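PDB 3BT4: fungal protease inhibitor-1 from Antheraea mylitta, which inhibits trypsin, chymotrypsin and the proteases of the fungi Aspergillus oryzae and Rhizopus oryzae, but neither papain nor a Bacillus licheniformis protease. Local coordinates for residues 28-40 with 56-70. Residues are numbered along the deposited sequence; the frame is centred on the assembly and turned at random.
Sequences TYRANHSGKCACC and YSKEIGETPSAVCQE
His33 sits at the centre of this contact, its imidazole swung across to residues 56-70 because CG stands anti to the backbone N (chi1 -167°). His33 NE2 donates to Pro64 O at 2.8 Å, close to the ring plane. At the same edge, Val67 CG1 packs 3.6 Å from His33 CE1, while Tyr56 CE1 lies over one ring face toward its rim. The tyrosine hydroxyl reaches past the imidazole and donates to His33 O (OH to O, 2.6 Å), in the carbonyl plane on a lone pair. Next along, Thr63 divides its branches: OG1 accepts from Gly35 N at 3.0 Å, and CG2 rests against His33 O. Cys37 N closes this end on Lys58 O at 2.7 Å, and the aliphatic chain of Lys58 lies alongside Ala38. At the other end, Arg30 bends at chi2 (-140°) to meet Glu70 end-on, NH1 to OE1 at 3.1 Å and NH2 to OE2 at 2.8 Å, with guanidinium and carboxylate planes 43° apart. A leucine here would probably leave the Glu70 carboxylate without its counter-charge and free to turn. The salt bridge ties strand 28-30 to the chain just beyond strand 66-68. Cys37 and Cys68 are also tied by disulfides to Cys4 and Cys79. For the buried histidine, the NE2 bond probably holds the ring's rotation, while the Tyr56 bond satisfies its carbonyl.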
loop_
_atom_site.group_PDB
_atom_site.type_symbol
_atom_site.label_atom_id
_atom_site.label_comp_id
_atom_site.label_asym_id
_atom_site.label_seq_id
_atom_site.Cartn_x
_atom_site.Cartn_y
_atom_site.Cartn_z
ATOM N N THR A 28 -5.616 -9.899 2.055
ATOM C CA THR A 28 -5.700 -9.572 3.490
ATOM C C THR A 28 -5.978 -8.082 3.718
ATOM O O THR A 28 -5.568 -7.225 2.928
ATOM C CB THR A 28 -4.447 -10.008 4.298
ATOM O OG1 THR A 28 -3.302 -9.276 3.851
ATOM C CG2 THR A 28 -4.179 -11.502 4.154
ATOM N N TYR A 29 -6.687 -7.794 4.805
ATOM C CA TYR A 29 -7.091 -6.437 5.132
ATOM C C TYR A 29 -5.934 -5.628 5.668
ATOM O O TYR A 29 -5.164 -6.111 6.500
ATOM C CB TYR A 29 -8.169 -6.471 6.196
ATOM C CG TYR A 29 -8.642 -5.114 6.648
ATOM C CD1 TYR A 29 -9.447 -4.329 5.830
ATOM C CD2 TYR A 29 -8.283 -4.619 7.898
ATOM C CE1 TYR A 29 -9.913 -3.097 6.262
ATOM C CE2 TYR A 29 -8.735 -3.374 8.334
ATOM C CZ TYR A 29 -9.546 -2.623 7.513
ATOM O OH TYR A 29 -9.995 -1.394 7.943
ATOM N N ARG A 30 -5.829 -4.393 5.186
ATOM C CA ARG A 30 -4.937 -3.402 5.763
ATOM C C ARG A 30 -5.758 -2.151 5.989
ATOM O O ARG A 30 -6.402 -1.673 5.073
ATOM C CB ARG A 30 -3.777 -3.072 4.822
ATOM C CG ARG A 30 -2.895 -4.256 4.471
ATOM C CD ARG A 30 -1.458 -3.847 4.440
ATOM N NE ARG A 30 -0.541 -4.986 4.405
ATOM C CZ ARG A 30 0.725 -4.900 3.994
ATOM N NH1 ARG A 30 1.213 -3.734 3.583
ATOM N NH2 ARG A 30 1.499 -5.978 3.986
ATOM N N ALA A 31 -5.694 -1.609 7.200
ATOM C CA ALA A 31 -6.482 -0.443 7.566
ATOM C C ALA A 31 -6.120 0.811 6.767
ATOM O O ALA A 31 -6.977 1.661 6.503
ATOM C CB ALA A 31 -6.341 -0.181 9.068
ATOM N N ASN A 32 -4.853 0.938 6.393
ATOM C CA ASN A 32 -4.360 2.145 5.708
ATOM C C ASN A 32 -3.450 1.775 4.551
ATOM O O ASN A 32 -2.277 1.484 4.763
ATOM C CB ASN A 32 -3.596 3.037 6.695
ATOM C CG ASN A 32 -4.489 3.588 7.800
ATOM O OD1 ASN A 32 -5.121 4.622 7.631
ATOM N ND2 ASN A 32 -4.542 2.900 8.921
ATOM N N HIS A 33 -4.002 1.762 3.335
ATOM C CA HIS A 33 -3.261 1.300 2.147
ATOM C C HIS A 33 -3.494 2.160 0.919
ATOM O O HIS A 33 -2.541 2.530 0.247
ATOM C CB HIS A 33 -3.560 -0.179 1.806
ATOM C CG HIS A 33 -2.604 -0.766 0.801
ATOM N ND1 HIS A 33 -1.331 -1.179 1.136
ATOM C CD2 HIS A 33 -2.725 -0.982 -0.531
ATOM C CE1 HIS A 33 -0.705 -1.613 0.056
ATOM N NE2 HIS A 33 -1.527 -1.498 -0.969
ATOM N N SER A 34 -4.758 2.462 0.620
ATOM C CA SER A 34 -5.128 3.074 -0.655
ATOM C C SER A 34 -5.315 4.575 -0.579
ATOM O O SER A 34 -5.659 5.119 0.483
ATOM C CB SER A 34 -6.410 2.457 -1.216
ATOM O OG SER A 34 -6.310 1.052 -1.173
ATOM N N GLY A 35 -5.110 5.221 -1.729
ATOM C CA GLY A 35 -5.353 6.661 -1.868
ATOM C C GLY A 35 -4.193 7.516 -1.424
ATOM O O GLY A 35 -3.227 7.026 -0.834
ATOM N N LYS A 36 -4.272 8.811 -1.729
ATOM C CA LYS A 36 -3.271 9.755 -1.222
ATOM C C LYS A 36 -3.098 9.580 0.290
ATOM O O LYS A 36 -4.090 9.533 1.037
ATOM C CB LYS A 36 -3.650 11.190 -1.588
ATOM C CG LYS A 36 -3.553 11.453 -3.090
ATOM C CD LYS A 36 -3.935 12.883 -3.466
ATOM C CE LYS A 36 -5.432 13.020 -3.758
ATOM N NZ LYS A 36 -5.875 12.090 -4.841
ATOM N N CYS A 37 -1.838 9.437 0.713
ATOM C CA CYS A 37 -1.452 9.189 2.114
ATOM C C CYS A 37 -2.029 7.909 2.750
ATOM O O CYS A 37 -1.964 7.729 3.982
ATOM C CB CYS A 37 -1.680 10.436 2.991
ATOM S SG CYS A 37 -0.656 11.847 2.443
ATOM N N ALA A 38 -2.572 7.022 1.907
ATOM C CA ALA A 38 -3.015 5.697 2.356
ATOM C C ALA A 38 -4.152 5.784 3.392
ATOM O O ALA A 38 -4.208 5.006 4.327
ATOM C CB ALA A 38 -1.824 4.921 2.914
ATOM N N CYS A 39 -5.067 6.732 3.187
ATOM C CA CYS A 39 -6.226 6.951 4.068
ATOM C C CYS A 39 -7.297 5.868 3.977
ATOM O O CYS A 39 -8.107 5.712 4.903
ATOM C CB CYS A 39 -6.844 8.328 3.796
ATOM S SG CYS A 39 -5.671 9.675 4.120
ATOM N N CYS A 40 -7.283 5.111 2.880
ATOM C CA CYS A 40 -8.280 4.057 2.661
ATOM C C CYS A 40 -7.771 2.632 2.917
ATOM O O CYS A 40 -6.657 2.275 2.522
ATOM C CB CYS A 40 -8.883 4.149 1.259
ATOM S SG CYS A 40 -9.962 5.597 0.984
ATOM N N TYR A 56 4.684 1.807 -5.583
ATOM C CA TYR A 56 3.798 2.186 -4.496
ATOM C C TYR A 56 4.360 3.423 -3.829
ATOM O O TYR A 56 5.475 3.391 -3.288
ATOM C CB TYR A 56 3.664 1.066 -3.457
ATOM C CG TYR A 56 2.701 1.416 -2.342
ATOM C CD1 TYR A 56 1.341 1.152 -2.465
ATOM C CD2 TYR A 56 3.149 2.038 -1.174
ATOM C CE1 TYR A 56 0.452 1.482 -1.450
ATOM C CE2 TYR A 56 2.258 2.388 -0.151
ATOM C CZ TYR A 56 0.915 2.092 -0.304
ATOM O OH TYR A 56 0.029 2.409 0.690
ATOM N N SER A 57 3.577 4.501 -3.867
ATOM C CA SER A 57 3.911 5.734 -3.150
ATOM C C SER A 57 2.630 6.424 -2.688
ATOM O O SER A 57 1.883 6.964 -3.498
ATOM C CB SER A 57 4.774 6.670 -4.008
ATOM O OG SER A 57 5.058 7.878 -3.310
ATOM N N LYS A 58 2.386 6.364 -1.378
ATOM C CA LYS A 58 1.210 6.987 -0.750
ATOM C C LYS A 58 1.315 8.511 -0.777
ATOM O O LYS A 58 0.300 9.199 -0.922
ATOM C CB LYS A 58 1.010 6.494 0.682
ATOM C CG LYS A 58 1.986 7.042 1.673
ATOM C CD LYS A 58 1.596 6.681 3.081
ATOM C CE LYS A 58 2.677 7.118 4.041
ATOM N NZ LYS A 58 2.238 7.019 5.449
ATOM N N GLU A 59 2.546 9.014 -0.676
ATOM C CA GLU A 59 2.850 10.444 -0.801
ATOM C C GLU A 59 2.359 10.978 -2.118
ATOM O O GLU A 59 2.155 12.172 -2.285
ATOM C CB GLU A 59 4.364 10.670 -0.732
ATOM C CG GLU A 59 4.983 10.441 0.630
ATOM C CD GLU A 59 5.034 8.982 1.050
ATOM O OE1 GLU A 59 4.993 8.727 2.270
ATOM O OE2 GLU A 59 5.125 8.087 0.184
ATOM N N ILE A 60 2.160 10.067 -3.051
ATOM C CA ILE A 60 1.911 10.409 -4.434
ATOM C C ILE A 60 0.515 9.962 -4.868
ATOM O O ILE A 60 0.020 10.363 -5.939
ATOM C CB ILE A 60 3.026 9.757 -5.317
ATOM C CG1 ILE A 60 3.819 10.812 -6.077
ATOM C CG2 ILE A 60 2.494 8.676 -6.221
ATOM C CD1 ILE A 60 5.030 11.307 -5.319
ATOM N N GLY A 61 -0.104 9.116 -4.041
ATOM C CA GLY A 61 -1.392 8.506 -4.352
ATOM C C GLY A 61 -1.357 7.304 -5.284
ATOM O O GLY A 61 -2.402 6.865 -5.755
ATOM N N GLU A 62 -0.173 6.759 -5.552
ATOM C CA GLU A 62 -0.061 5.537 -6.367
ATOM C C GLU A 62 -0.016 4.327 -5.477
ATOM O O GLU A 62 1.028 3.985 -4.956
ATOM C CB GLU A 62 1.189 5.561 -7.240
ATOM C CG GLU A 62 1.085 6.502 -8.415
ATOM C CD GLU A 62 -0.038 6.163 -9.392
ATOM O OE1 GLU A 62 -0.109 5.014 -9.876
ATOM O OE2 GLU A 62 -0.846 7.067 -9.682
ATOM N N THR A 63 -1.168 3.680 -5.317
ATOM C CA THR A 63 -1.371 2.710 -4.247
ATOM C C THR A 63 -1.957 1.392 -4.753
ATOM O O THR A 63 -3.128 1.084 -4.483
ATOM C CB THR A 63 -2.270 3.274 -3.131
ATOM O OG1 THR A 63 -3.493 3.723 -3.704
ATOM C CG2 THR A 63 -1.614 4.446 -2.461
ATOM N N PRO A 64 -1.135 0.599 -5.473
ATOM C CA PRO A 64 -1.608 -0.698 -5.973
ATOM C C PRO A 64 -1.905 -1.645 -4.817
ATOM O O PRO A 64 -1.238 -1.582 -3.787
ATOM C CB PRO A 64 -0.424 -1.223 -6.797
ATOM C CG PRO A 64 0.775 -0.484 -6.284
ATOM C CD PRO A 64 0.271 0.858 -5.842
ATOM N N SER A 65 -2.901 -2.511 -4.995
ATOM C CA SER A 65 -3.279 -3.476 -3.967
ATOM C C SER A 65 -2.330 -4.652 -3.896
ATOM O O SER A 65 -2.362 -5.428 -2.951
ATOM C CB SER A 65 -4.703 -3.967 -4.206
ATOM O OG SER A 65 -5.601 -2.893 -3.976
ATOM N N ALA A 66 -1.485 -4.789 -4.903
ATOM C CA ALA A 66 -0.516 -5.870 -4.936
ATOM C C ALA A 66 0.822 -5.251 -4.622
ATOM O O ALA A 66 1.335 -4.437 -5.382
ATOM C CB ALA A 66 -0.505 -6.545 -6.308
ATOM N N VAL A 67 1.380 -5.629 -3.486
ATOM C CA VAL A 67 2.601 -4.996 -2.999
ATOM C C VAL A 67 3.655 -6.041 -2.627
ATOM O O VAL A 67 3.321 -7.190 -2.348
ATOM C CB VAL A 67 2.306 -3.994 -1.830
ATOM C CG1 VAL A 67 1.655 -2.698 -2.369
ATOM C CG2 VAL A 67 1.454 -4.638 -0.740
ATOM N N CYS A 68 4.921 -5.658 -2.650
ATOM C CA CYS A 68 5.991 -6.568 -2.239
ATOM C C CYS A 68 5.836 -6.977 -0.779
ATOM O O CYS A 68 5.448 -6.149 0.063
ATOM C CB CYS A 68 7.364 -5.919 -2.458
ATOM S SG CYS A 68 7.620 -5.445 -4.165
ATOM N N GLN A 69 6.134 -8.234 -0.482
ATOM C CA GLN A 69 6.009 -8.724 0.886
ATOM C C GLN A 69 7.146 -8.165 1.743
ATOM O O GLN A 69 8.318 -8.481 1.519
ATOM C CB GLN A 69 5.955 -10.256 0.928
ATOM C CG GLN A 69 5.586 -10.849 2.294
ATOM C CD GLN A 69 5.152 -12.318 2.232
ATOM O OE1 GLN A 69 5.639 -13.100 1.407
ATOM N NE2 GLN A 69 4.229 -12.696 3.110
ATOM N N GLU A 70 6.773 -7.325 2.715
ATOM C CA GLU A 70 7.714 -6.658 3.630
ATOM C C GLU A 70 8.774 -7.609 4.158
ATOM O O GLU A 70 8.448 -8.752 4.492
ATOM C CB GLU A 70 6.961 -5.997 4.798
ATOM C CG GLU A 70 6.241 -4.713 4.432
ATOM C CD GLU A 70 4.851 -4.945 3.844
ATOM O OE1 GLU A 70 4.317 -4.016 3.185
ATOM O OE2 GLU A 70 4.301 -6.053 4.036
HETATM O O HOH W 1 -5.061 -0.203 -2.978
#